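Local coordinates for uncharacterized protein (Candida albicans, PDB 5K04) that serves as the non-catalytic MDM20/NAA25-family subunit of the NatB complex, which acetylates protein N-termini, and probably acts as the helical scaffold for the catalytic subunit, at residues 451-455 against 456-460; 531-534 against 535-539; 540-543 against 544-548; 595-598 against 599-603. All blocks are in the same frame, centred on the assembly; numbering follows the deposited sequence.

Contact 1 (451-455 against 456-460); sequences TTNPS and KINLD
The side-chain amide of Asn458 reaches back over the start of its own helix and grips Asn453 twice. Asn458 ND2 gives a bond of 2.8 Å to Asn453 O, in the carbonyl plane on a lone pair, and a weak, bent one of 2.9 Å to Asn453 OD1. The two amide planes stand nearly perpendicular, 82° apart, so the groups meet crosswise and do not stack. Asn453 O also takes the N-H of Ser455 across the inverse gamma turn centred on Pro454, which gives this carbonyl two donors. Ser455 is the N-cap of helix 456-485: its OG, tucked between backbone N and carbonyl carbon (chi1 68°), accepts Asn458 N at 3.1 Å. The first helical turn then closes with Leu459 N bonded to Ser455 O at 2.9 Å. Outside the turn, Phe429 packs on Asn458, while Leu459 and Pro454 lean on helix 506-521. On the solvent side Lys456 NZ pairs with Asp460 OD1 at 3.6 Å, and that carboxylate is also bonded to Tyr527. Both the first-turn N-H of Asn458 and its buried side-chain nitrogen are thus met by oxygens of the incoming loop.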
loop_
_atom_site.group_PDB
_atom_site.type_symbol
_atom_site.label_atom_id
_atom_site.label_comp_id
_atom_site.label_asym_id
_atom_site.label_seq_id
_atom_site.Cartn_x
_atom_site.Cartn_y
_atom_site.Cartn_z
ATOM N N THR A 451 -14.898 11.197 -2.387
ATOM C CA THR A 451 -16.034 12.083 -2.647
ATOM C C THR A 451 -16.150 12.516 -4.102
ATOM O O THR A 451 -17.059 13.285 -4.432
ATOM C CB THR A 451 -15.939 13.343 -1.772
ATOM O OG1 THR A 451 -14.762 14.084 -2.129
ATOM C CG2 THR A 451 -15.868 12.974 -0.289
ATOM N N THR A 452 -15.259 12.053 -4.975
ATOM C CA THR A 452 -15.325 12.427 -6.380
ATOM C C THR A 452 -16.673 12.037 -6.984
ATOM O O THR A 452 -17.288 11.036 -6.601
ATOM C CB THR A 452 -14.168 11.781 -7.153
ATOM O OG1 THR A 452 -14.128 10.375 -6.881
ATOM C CG2 THR A 452 -12.848 12.414 -6.717
ATOM N N ASN A 453 -17.126 12.861 -7.952
ATOM C CA ASN A 453 -18.429 12.850 -8.605
ATOM C C ASN A 453 -18.539 11.708 -9.620
ATOM O O ASN A 453 -17.542 11.323 -10.249
ATOM C CB ASN A 453 -18.671 14.187 -9.308
ATOM C CG ASN A 453 -17.529 14.571 -10.250
ATOM O OD1 ASN A 453 -16.355 14.586 -9.864
ATOM N ND2 ASN A 453 -17.876 14.862 -11.511
ATOM N N PRO A 454 -19.762 11.170 -9.814
ATOM C CA PRO A 454 -19.969 10.022 -10.722
ATOM C C PRO A 454 -20.025 10.434 -12.187
ATOM O O PRO A 454 -21.046 10.317 -12.865
ATOM C CB PRO A 454 -21.295 9.445 -10.220
ATOM C CG PRO A 454 -22.039 10.627 -9.725
ATOM C CD PRO A 454 -21.017 11.577 -9.149
ATOM N N SER A 455 -18.900 10.925 -12.699
ATOM C CA SER A 455 -18.790 11.234 -14.114
ATOM C C SER A 455 -18.206 10.043 -14.878
ATOM O O SER A 455 -17.643 9.115 -14.297
ATOM C CB SER A 455 -17.934 12.486 -14.324
ATOM O OG SER A 455 -16.576 12.246 -13.990
ATOM N N LYS A 456 -18.345 10.093 -16.211
ATOM C CA LYS A 456 -17.802 9.052 -17.082
ATOM C C LYS A 456 -16.274 9.089 -17.112
ATOM O O LYS A 456 -15.614 8.038 -17.110
ATOM C CB LYS A 456 -18.385 9.219 -18.486
ATOM C CG LYS A 456 -17.688 8.430 -19.579
ATOM C CD LYS A 456 -17.887 6.934 -19.432
ATOM C CE LYS A 456 -17.234 6.185 -20.586
ATOM N NZ LYS A 456 -17.556 4.737 -20.551
ATOM N N ILE A 457 -15.697 10.292 -17.130
ATOM C CA ILE A 457 -14.241 10.427 -17.068
ATOM C C ILE A 457 -13.696 9.843 -15.770
ATOM O O ILE A 457 -12.675 9.147 -15.769
ATOM C CB ILE A 457 -13.834 11.900 -17.249
ATOM C CG1 ILE A 457 -14.179 12.344 -18.669
ATOM C CG2 ILE A 457 -12.342 12.081 -17.001
ATOM C CD1 ILE A 457 -13.909 13.789 -18.926
ATOM N N ASN A 458 -14.375 10.103 -14.652
ATOM C CA ASN A 458 -13.949 9.524 -13.384
ATOM C C ASN A 458 -14.121 8.004 -13.386
ATOM O O ASN A 458 -13.261 7.274 -12.871
ATOM C CB ASN A 458 -14.726 10.164 -12.235
ATOM C CG ASN A 458 -14.396 11.661 -12.042
ATOM O OD1 ASN A 458 -13.577 12.249 -12.772
ATOM N ND2 ASN A 458 -15.048 12.279 -11.052
ATOM N N LEU A 459 -15.226 7.513 -13.967
ATOM C CA LEU A 459 -15.434 6.072 -14.092
ATOM C C LEU A 459 -14.270 5.408 -14.828
ATOM O O LEU A 459 -13.716 4.407 -14.365
ATOM C CB LEU A 459 -16.754 5.803 -14.818
ATOM C CG LEU A 459 -16.978 4.361 -15.287
ATOM C CD1 LEU A 459 -16.991 3.388 -14.108
ATOM C CD2 LEU A 459 -18.270 4.240 -16.106
ATOM N N ASP A 460 -13.878 5.967 -15.975
ATOM C CA ASP A 460 -12.758 5.413 -16.728
ATOM C C ASP A 460 -11.461 5.490 -15.935
ATOM O O ASP A 460 -10.607 4.606 -16.050
ATOM C CB ASP A 460 -12.624 6.141 -18.066
ATOM C CG ASP A 460 -13.822 5.891 -18.997
ATOM O OD1 ASP A 460 -14.353 4.759 -18.998
ATOM O OD2 ASP A 460 -14.220 6.828 -19.731
#

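Contact 2 (531-534 against 535-539)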
loop_
_atom_site.group_PDB
_atom_site.type_symbol
_atom_site.label_atom_id
_atom_site.label_comp_id
_atom_site.label_asym_id
_atom_site.label_seq_id
_atom_site.Cartn_x
_atom_site.Cartn_y
_atom_site.Cartn_z
ATOM N N PHE A 531 -17.791 -6.581 -13.402
ATOM C CA PHE A 531 -17.587 -6.447 -11.967
ATOM C C PHE A 531 -18.617 -7.208 -11.147
ATOM O O PHE A 531 -18.298 -7.678 -10.046
ATOM C CB PHE A 531 -17.534 -4.964 -11.614
ATOM C CG PHE A 531 -16.284 -4.310 -12.120
ATOM C CD1 PHE A 531 -15.078 -4.474 -11.440
ATOM C CD2 PHE A 531 -16.285 -3.591 -13.311
ATOM C CE1 PHE A 531 -13.902 -3.891 -11.919
ATOM C CE2 PHE A 531 -15.113 -3.004 -13.795
ATOM C CZ PHE A 531 -13.920 -3.162 -13.096
ATOM N N ILE A 532 -19.829 -7.384 -11.676
ATOM C CA ILE A 532 -20.737 -8.366 -11.096
ATOM C C ILE A 532 -20.087 -9.744 -11.111
ATOM O O ILE A 532 -20.153 -10.494 -10.127
ATOM C CB ILE A 532 -22.081 -8.366 -11.848
ATOM C CG1 ILE A 532 -22.769 -7.011 -11.722
ATOM C CG2 ILE A 532 -22.980 -9.465 -11.332
ATOM C CD1 ILE A 532 -22.767 -6.475 -10.322
ATOM N N HIS A 533 -19.426 -10.089 -12.222
ATOM C CA HIS A 533 -18.775 -11.391 -12.311
ATOM C C HIS A 533 -17.627 -11.528 -11.307
ATOM O O HIS A 533 -17.379 -12.630 -10.809
ATOM C CB HIS A 533 -18.276 -11.636 -13.729
ATOM C CG HIS A 533 -17.642 -12.978 -13.900
ATOM N ND1 HIS A 533 -18.370 -14.150 -13.873
ATOM C CD2 HIS A 533 -16.348 -13.341 -14.066
ATOM C CE1 HIS A 533 -17.554 -15.176 -14.035
ATOM N NE2 HIS A 533 -16.322 -14.712 -14.158
ATOM N N TYR A 534 -16.929 -10.431 -10.991
ATOM C CA TYR A 534 -15.914 -10.473 -9.934
ATOM C C TYR A 534 -16.542 -10.773 -8.574
ATOM O O TYR A 534 -15.995 -11.552 -7.785
ATOM C CB TYR A 534 -15.149 -9.145 -9.884
ATOM C CG TYR A 534 -14.198 -9.041 -8.711
ATOM C CD1 TYR A 534 -12.920 -9.597 -8.769
ATOM C CD2 TYR A 534 -14.570 -8.403 -7.539
ATOM C CE1 TYR A 534 -12.043 -9.523 -7.692
ATOM C CE2 TYR A 534 -13.697 -8.324 -6.461
ATOM C CZ TYR A 534 -12.438 -8.885 -6.540
ATOM O OH TYR A 534 -11.573 -8.801 -5.471
ATOM N N LEU A 535 -17.691 -10.152 -8.278
ATOM C CA LEU A 535 -18.317 -10.336 -6.967
ATOM C C LEU A 535 -18.744 -11.786 -6.748
ATOM O O LEU A 535 -18.493 -12.367 -5.688
ATOM C CB LEU A 535 -19.521 -9.405 -6.823
ATOM C CG LEU A 535 -19.341 -7.890 -6.940
ATOM C CD1 LEU A 535 -20.688 -7.196 -6.777
ATOM C CD2 LEU A 535 -18.369 -7.391 -5.932
ATOM N N LYS A 536 -19.421 -12.378 -7.735
ATOM C CA LYS A 536 -19.884 -13.758 -7.615
ATOM C C LYS A 536 -18.726 -14.745 -7.634
ATOM O O LYS A 536 -18.855 -15.855 -7.110
ATOM C CB LYS A 536 -20.872 -14.069 -8.737
ATOM C CG LYS A 536 -21.844 -12.923 -9.049
ATOM C CD LYS A 536 -22.693 -12.511 -7.827
ATOM C CE LYS A 536 -23.734 -13.574 -7.486
ATOM N NZ LYS A 536 -24.241 -13.446 -6.100
ATOM N N THR A 537 -17.589 -14.344 -8.207
ATOM C CA THR A 537 -16.373 -15.152 -8.162
ATOM C C THR A 537 -15.686 -15.097 -6.791
ATOM O O THR A 537 -15.043 -16.070 -6.383
ATOM C CB THR A 537 -15.428 -14.675 -9.271
ATOM O OG1 THR A 537 -16.045 -14.899 -10.544
ATOM C CG2 THR A 537 -14.101 -15.422 -9.227
ATOM N N ASN A 538 -15.807 -13.989 -6.060
ATOM C CA ASN A 538 -14.998 -13.774 -4.864
ATOM C C ASN A 538 -15.858 -13.481 -3.659
ATOM O O ASN A 538 -15.480 -12.699 -2.778
ATOM C CB ASN A 538 -13.997 -12.651 -5.084
ATOM C CG ASN A 538 -12.971 -13.024 -6.092
ATOM O OD1 ASN A 538 -12.030 -13.757 -5.790
ATOM N ND2 ASN A 538 -13.166 -12.568 -7.328
ATOM N N GLU A 539 -17.013 -14.142 -3.589
ATOM C CA GLU A 539 -17.924 -13.931 -2.473
ATOM C C GLU A 539 -17.230 -14.113 -1.132
ATOM O O GLU A 539 -17.470 -13.342 -0.194
ATOM C CB GLU A 539 -19.100 -14.886 -2.586
ATOM C CG GLU A 539 -20.191 -14.595 -1.598
ATOM C CD GLU A 539 -21.379 -15.490 -1.803
ATOM O OE1 GLU A 539 -21.601 -16.369 -0.950
ATOM O OE2 GLU A 539 -22.070 -15.311 -2.826
#
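The last turns of helix 525-537 run through this contact and finish at Asn538, the first residue to leave helical angles. Asn538 is also the N-cap position of the short helix 539-542, but its side chain makes no capping bond there and turns to the preceding helix instead. Regular i to i+4 bonds carry the chain through Leu535 N to Phe531 O and Lys536 N to Ile532 O, the latter 3.1 Å long and almost straight at 170°. From there the side chains join in. Thr537 OG1, placed anti to its own carbonyl carbon (chi1 -63°), gives a short bond of 2.6 Å to His533 O, while Thr537 N reaches the same oxygen from the opposite face of the carbonyl plane. The hydroxyl oxygen also sits over one face of the His533 ring, 3.6 Å above its plane and offset toward the rim. One residue on, the helix C-terminus is closed by an amide: Asn538 ND2 donates to Tyr534 O at 3.0 Å, and the backbone N of Asn538 adds a weak bond to that oxygen. The same ND2 lies over a face of the Tyr534 ring, 3.3 Å from CE1, with ring and amide planes 36° apart. On the flank facing helix 571-584 Ile532 CD1 meets Leu535 CD1 at 4.2 Å, and Leu535 packs on Leu578 and Tyr581. The Lys536 chain, bent at two torsions, passes Leu593 to a salt bridge with Glu586 and a hydrogen bond to Ser582 O. Phe531, facing helix 506-521, sets its ring edge-to-face with Tyr466.

Contact 3 (540-543 against 544-548)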
loop_
_atom_site.group_PDB
_atom_site.type_symbol
_atom_site.label_atom_id
_atom_site.label_comp_id
_atom_site.label_asym_id
_atom_site.label_seq_id
_atom_site.Cartn_x
_atom_site.Cartn_y
_atom_site.Cartn_z
ATOM N N ALA A 540 -16.352 -15.119 -1.026
ATOM C CA ALA A 540 -15.690 -15.393 0.249
ATOM C C ALA A 540 -14.865 -14.201 0.713
ATOM O O ALA A 540 -14.793 -13.924 1.919
ATOM C CB ALA A 540 -14.810 -16.642 0.135
ATOM N N LEU A 541 -14.238 -13.482 -0.231
ATOM C CA LEU A 541 -13.474 -12.285 0.127
ATOM C C LEU A 541 -14.391 -11.117 0.467
ATOM O O LEU A 541 -14.150 -10.400 1.445
ATOM C CB LEU A 541 -12.536 -11.903 -1.013
ATOM C CG LEU A 541 -11.480 -12.954 -1.379
ATOM C CD1 LEU A 541 -10.597 -12.491 -2.565
ATOM C CD2 LEU A 541 -10.631 -13.309 -0.177
ATOM N N ILE A 542 -15.447 -10.917 -0.335
ATOM C CA ILE A 542 -16.375 -9.800 -0.136
ATOM C C ILE A 542 -16.934 -9.806 1.285
ATOM O O ILE A 542 -17.147 -8.750 1.895
ATOM C CB ILE A 542 -17.503 -9.876 -1.183
ATOM C CG1 ILE A 542 -16.942 -9.728 -2.601
ATOM C CG2 ILE A 542 -18.628 -8.884 -0.875
ATOM C CD1 ILE A 542 -15.998 -8.593 -2.773
ATOM N N VAL A 543 -17.161 -11.003 1.832
ATOM C CA VAL A 543 -17.767 -11.202 3.148
ATOM C C VAL A 543 -16.728 -11.249 4.262
ATOM O O VAL A 543 -17.091 -11.212 5.450
ATOM C CB VAL A 543 -18.619 -12.488 3.060
ATOM C CG1 VAL A 543 -19.186 -12.911 4.402
ATOM C CG2 VAL A 543 -19.751 -12.273 2.065
ATOM N N SER A 544 -15.442 -11.308 3.916
ATOM C CA SER A 544 -14.373 -11.363 4.896
ATOM C C SER A 544 -14.001 -9.959 5.355
ATOM O O SER A 544 -14.578 -8.955 4.936
ATOM C CB SER A 544 -13.151 -12.078 4.321
ATOM O OG SER A 544 -13.475 -13.415 4.007
ATOM N N ASP A 545 -13.026 -9.894 6.250
ATOM C CA ASP A 545 -12.489 -8.629 6.704
ATOM C C ASP A 545 -11.409 -8.172 5.744
ATOM O O ASP A 545 -10.569 -8.968 5.305
ATOM C CB ASP A 545 -11.940 -8.768 8.118
ATOM C CG ASP A 545 -13.048 -8.934 9.140
ATOM O OD1 ASP A 545 -14.039 -8.179 9.055
ATOM O OD2 ASP A 545 -12.935 -9.831 9.999
ATOM N N TYR A 546 -11.461 -6.889 5.406
ATOM C CA TYR A 546 -10.572 -6.287 4.426
ATOM C C TYR A 546 -9.301 -5.779 5.104
ATOM O O TYR A 546 -9.332 -5.320 6.249
ATOM C CB TYR A 546 -11.279 -5.133 3.703
ATOM C CG TYR A 546 -12.634 -5.470 3.066
ATOM C CD1 TYR A 546 -13.000 -6.783 2.759
ATOM C CD2 TYR A 546 -13.537 -4.464 2.757
ATOM C CE1 TYR A 546 -14.246 -7.074 2.166
ATOM C CE2 TYR A 546 -14.774 -4.745 2.159
ATOM C CZ TYR A 546 -15.119 -6.042 1.867
ATOM O OH TYR A 546 -16.346 -6.297 1.299
ATOM N N THR A 547 -8.178 -5.890 4.401
ATOM C CA THR A 547 -6.941 -5.304 4.879
ATOM C C THR A 547 -6.933 -3.803 4.577
ATOM O O THR A 547 -7.674 -3.306 3.726
ATOM C CB THR A 547 -5.729 -6.002 4.255
ATOM O OG1 THR A 547 -5.865 -6.039 2.837
ATOM C CG2 THR A 547 -5.646 -7.430 4.733
ATOM N N ASP A 548 -6.119 -3.073 5.334
ATOM C CA ASP A 548 -6.039 -1.622 5.233
ATOM C C ASP A 548 -4.572 -1.234 5.110
ATOM O O ASP A 548 -3.796 -1.385 6.059
ATOM C CB ASP A 548 -6.694 -0.930 6.428
ATOM C CG ASP A 548 -6.813 0.605 6.245
ATOM O OD1 ASP A 548 -6.289 1.137 5.244
ATOM O OD2 ASP A 548 -7.436 1.269 7.106
#
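Ser544 lies in the loop after helix 539-542, and both its backbone and its side chain hold on to the C-terminal turn of that short helix. Ser544 OG, anti to the carbonyl carbon (chi1 -63°), folds back to Ala540 O in a short bond of 2.5 Å. Ser544 N goes to Leu541 O at 2.9 Å, but from well above the carbonyl plane, 66° out of it. Two carbonyls at the end of the helix are thereby taken up by one residue, and Leu541 O has a further donor in Asn504 ND2. Asp545 follows in extended conformation and turns its side chain away from the helix. At Tyr546 the chain swings its aromatic ring back toward the helix end. The ring comes edge-on: Leu541 O lies in its plane, 3.4 Å from Tyr546 CE1, and Ile542 O sits at the same edge. Lys575 of helix 571-584 serves both loop residues, bonding through NZ to Ser544 O and making a cation-pi contact with the Tyr546 ring. Ile506 and Asn509 of helix 506-521 and Leu578 of helix 571-584 pack around that ring, so this side chain bridges the two helices. What fixes the ring at its far end is the phenol: Tyr546 OH donates to Ile542 O at 2.6 Å, in the carbonyl plane on a lone pair, with a C=O...O angle of 129°, while Ile542 CG2 stands 4.1 Å from Tyr546 OH.

Contact 4 (595-598 against 599-603); sequences KVFN and KITSN
The backbone here is continuous alpha helix, the closing turns of helix 591-601. Lys599 N bonds to Lys595 O, Ile600 N to Val596 O and Thr601 N to Phe597 O, each at 3.0 Å, the last of them nearly straight at 169°. At Asn598 the pattern becomes crowded, because its carbonyl oxygen serves three donors. Ser602 supplies two of them, its N at 3.1 Å and its OG at 2.6 Å from Asn598 O, and Thr601 OG1 adds a third from above the carbonyl plane. The Thr601 hydroxyl gets there by sitting between backbone N and carbonyl carbon (chi1 60°), which leaves the methyl anti to the carbonyl carbon, beside the backbone N. From there Thr601 CG2 touches Phe597 CE1 at 3.6 Å, approaching the ring at a slant. Phe597 is the buried member of the group; its ring lies among Tyr614, Tyr617 and Phe618 of helix 608-625 and Val580 of helix 571-584. On a neighbouring flank Val596 and Ile600 lie side by side and point the same way, with Val596 CG1 3.5 Å from Ile600 CD1. Ile600 carries on to Val572, Lys575 and Leu579, which ties this face of the helix to helix 571-584. The lysines, by contrast, run along the exposed side. Past the helix the chain turns at Asn603, whose backbone N bonds to Ile600 O. The side chain of Asn603 then reaches back over the last turn, ND2 donating to Lys599 O at 3.0 Å in the carbonyl plane.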
loop_
_atom_site.group_PDB
_atom_site.type_symbol
_atom_site.label_atom_id
_atom_site.label_comp_id
_atom_site.label_asym_id
_atom_site.label_seq_id
_atom_site.Cartn_x
_atom_site.Cartn_y
_atom_site.Cartn_z
ATOM N N LYS A 595 -28.198 -12.624 5.287
ATOM C CA LYS A 595 -27.815 -12.815 6.679
ATOM C C LYS A 595 -26.521 -12.076 6.995
ATOM O O LYS A 595 -26.409 -11.421 8.038
ATOM C CB LYS A 595 -27.688 -14.308 6.979
ATOM C CG LYS A 595 -29.036 -15.030 7.043
ATOM C CD LYS A 595 -28.841 -16.536 7.140
ATOM C CE LYS A 595 -30.148 -17.279 6.945
ATOM N NZ LYS A 595 -29.936 -18.754 7.007
ATOM N N VAL A 596 -25.535 -12.158 6.102
ATOM C CA VAL A 596 -24.324 -11.364 6.278
ATOM C C VAL A 596 -24.671 -9.880 6.294
ATOM O O VAL A 596 -24.219 -9.126 7.166
ATOM C CB VAL A 596 -23.302 -11.705 5.178
ATOM C CG1 VAL A 596 -22.106 -10.795 5.261
ATOM C CG2 VAL A 596 -22.867 -13.163 5.300
ATOM N N PHE A 597 -25.507 -9.450 5.345
ATOM C CA PHE A 597 -25.931 -8.054 5.260
ATOM C C PHE A 597 -26.521 -7.586 6.583
ATOM O O PHE A 597 -26.185 -6.510 7.091
ATOM C CB PHE A 597 -26.960 -7.908 4.130
ATOM C CG PHE A 597 -27.277 -6.475 3.756
ATOM C CD1 PHE A 597 -28.126 -5.701 4.532
ATOM C CD2 PHE A 597 -26.739 -5.921 2.619
ATOM C CE1 PHE A 597 -28.418 -4.391 4.179
ATOM C CE2 PHE A 597 -27.021 -4.612 2.260
ATOM C CZ PHE A 597 -27.861 -3.848 3.044
ATOM N N ASN A 598 -27.406 -8.392 7.157
ATOM C CA ASN A 598 -28.142 -7.972 8.342
ATOM C C ASN A 598 -27.272 -7.997 9.601
ATOM O O ASN A 598 -27.467 -7.172 10.502
ATOM C CB ASN A 598 -29.378 -8.859 8.488
ATOM C CG ASN A 598 -30.234 -8.470 9.655
ATOM O OD1 ASN A 598 -30.717 -7.343 9.744
ATOM N ND2 ASN A 598 -30.432 -9.408 10.562
ATOM N N LYS A 599 -26.305 -8.923 9.677
ATOM C CA LYS A 599 -25.345 -8.915 10.777
ATOM C C LYS A 599 -24.474 -7.661 10.743
ATOM O O LYS A 599 -24.161 -7.080 11.787
ATOM C CB LYS A 599 -24.477 -10.174 10.710
ATOM C CG LYS A 599 -23.739 -10.495 12.012
ATOM C CD LYS A 599 -22.923 -11.777 11.900
ATOM C CE LYS A 599 -22.788 -12.473 13.255
ATOM N NZ LYS A 599 -22.227 -11.580 14.312
ATOM N N ILE A 600 -24.086 -7.227 9.543
ATOM C CA ILE A 600 -23.234 -6.056 9.391
ATOM C C ILE A 600 -23.988 -4.775 9.742
ATOM O O ILE A 600 -23.463 -3.916 10.459
ATOM C CB ILE A 600 -22.668 -6.015 7.965
ATOM C CG1 ILE A 600 -21.766 -7.235 7.750
ATOM C CG2 ILE A 600 -21.921 -4.721 7.718
ATOM C CD1 ILE A 600 -21.438 -7.490 6.311
ATOM N N THR A 601 -25.226 -4.620 9.236
ATOM C CA THR A 601 -26.020 -3.441 9.590
ATOM C C THR A 601 -26.335 -3.407 11.080
ATOM O O THR A 601 -26.494 -2.328 11.655
ATOM C CB THR A 601 -27.333 -3.381 8.792
ATOM O OG1 THR A 601 -28.122 -4.552 9.047
ATOM C CG2 THR A 601 -27.063 -3.263 7.316
ATOM N N SER A 602 -26.436 -4.570 11.719
ATOM C CA SER A 602 -26.711 -4.607 13.154
ATOM C C SER A 602 -25.586 -3.993 13.987
ATOM O O SER A 602 -25.811 -3.649 15.149
ATOM C CB SER A 602 -26.955 -6.051 13.590
ATOM O OG SER A 602 -28.084 -6.595 12.928
ATOM N N ASN A 603 -24.384 -3.831 13.421
ATOM C CA ASN A 603 -23.221 -3.372 14.180
ATOM C C ASN A 603 -22.445 -2.288 13.434
ATOM O O ASN A 603 -21.226 -2.176 13.594
ATOM C CB ASN A 603 -22.293 -4.545 14.497
ATOM C CG ASN A 603 -22.978 -5.637 15.318
ATOM O OD1 ASN A 603 -23.120 -5.522 16.540
ATOM N ND2 ASN A 603 -23.404 -6.704 14.642
#

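In the fold
The four contacts come in series along the chain, each a local turn at a helix end in a subunit built of helices and loops, without strands, whose family belongs to the TPR clan. Contact 1 starts helix 456-485; contacts 2 and 3 lie on the successive helices 525-537 and 539-542, their centres 13 Å apart, and touch where Leu535 CD2 packs on Ile542 CD1. Contact 4, on helix 591-601, meets contact 3 through Val543 CG1 and Val596 CG1. Helix 571-584 packs against contacts 2, 3 and 4, and helix 506-521 against contacts 1, 2 and 3. Contact 1 stands apart, about 22 Å from contact 2 between centres. Together they mark where the chain turns between packed helices.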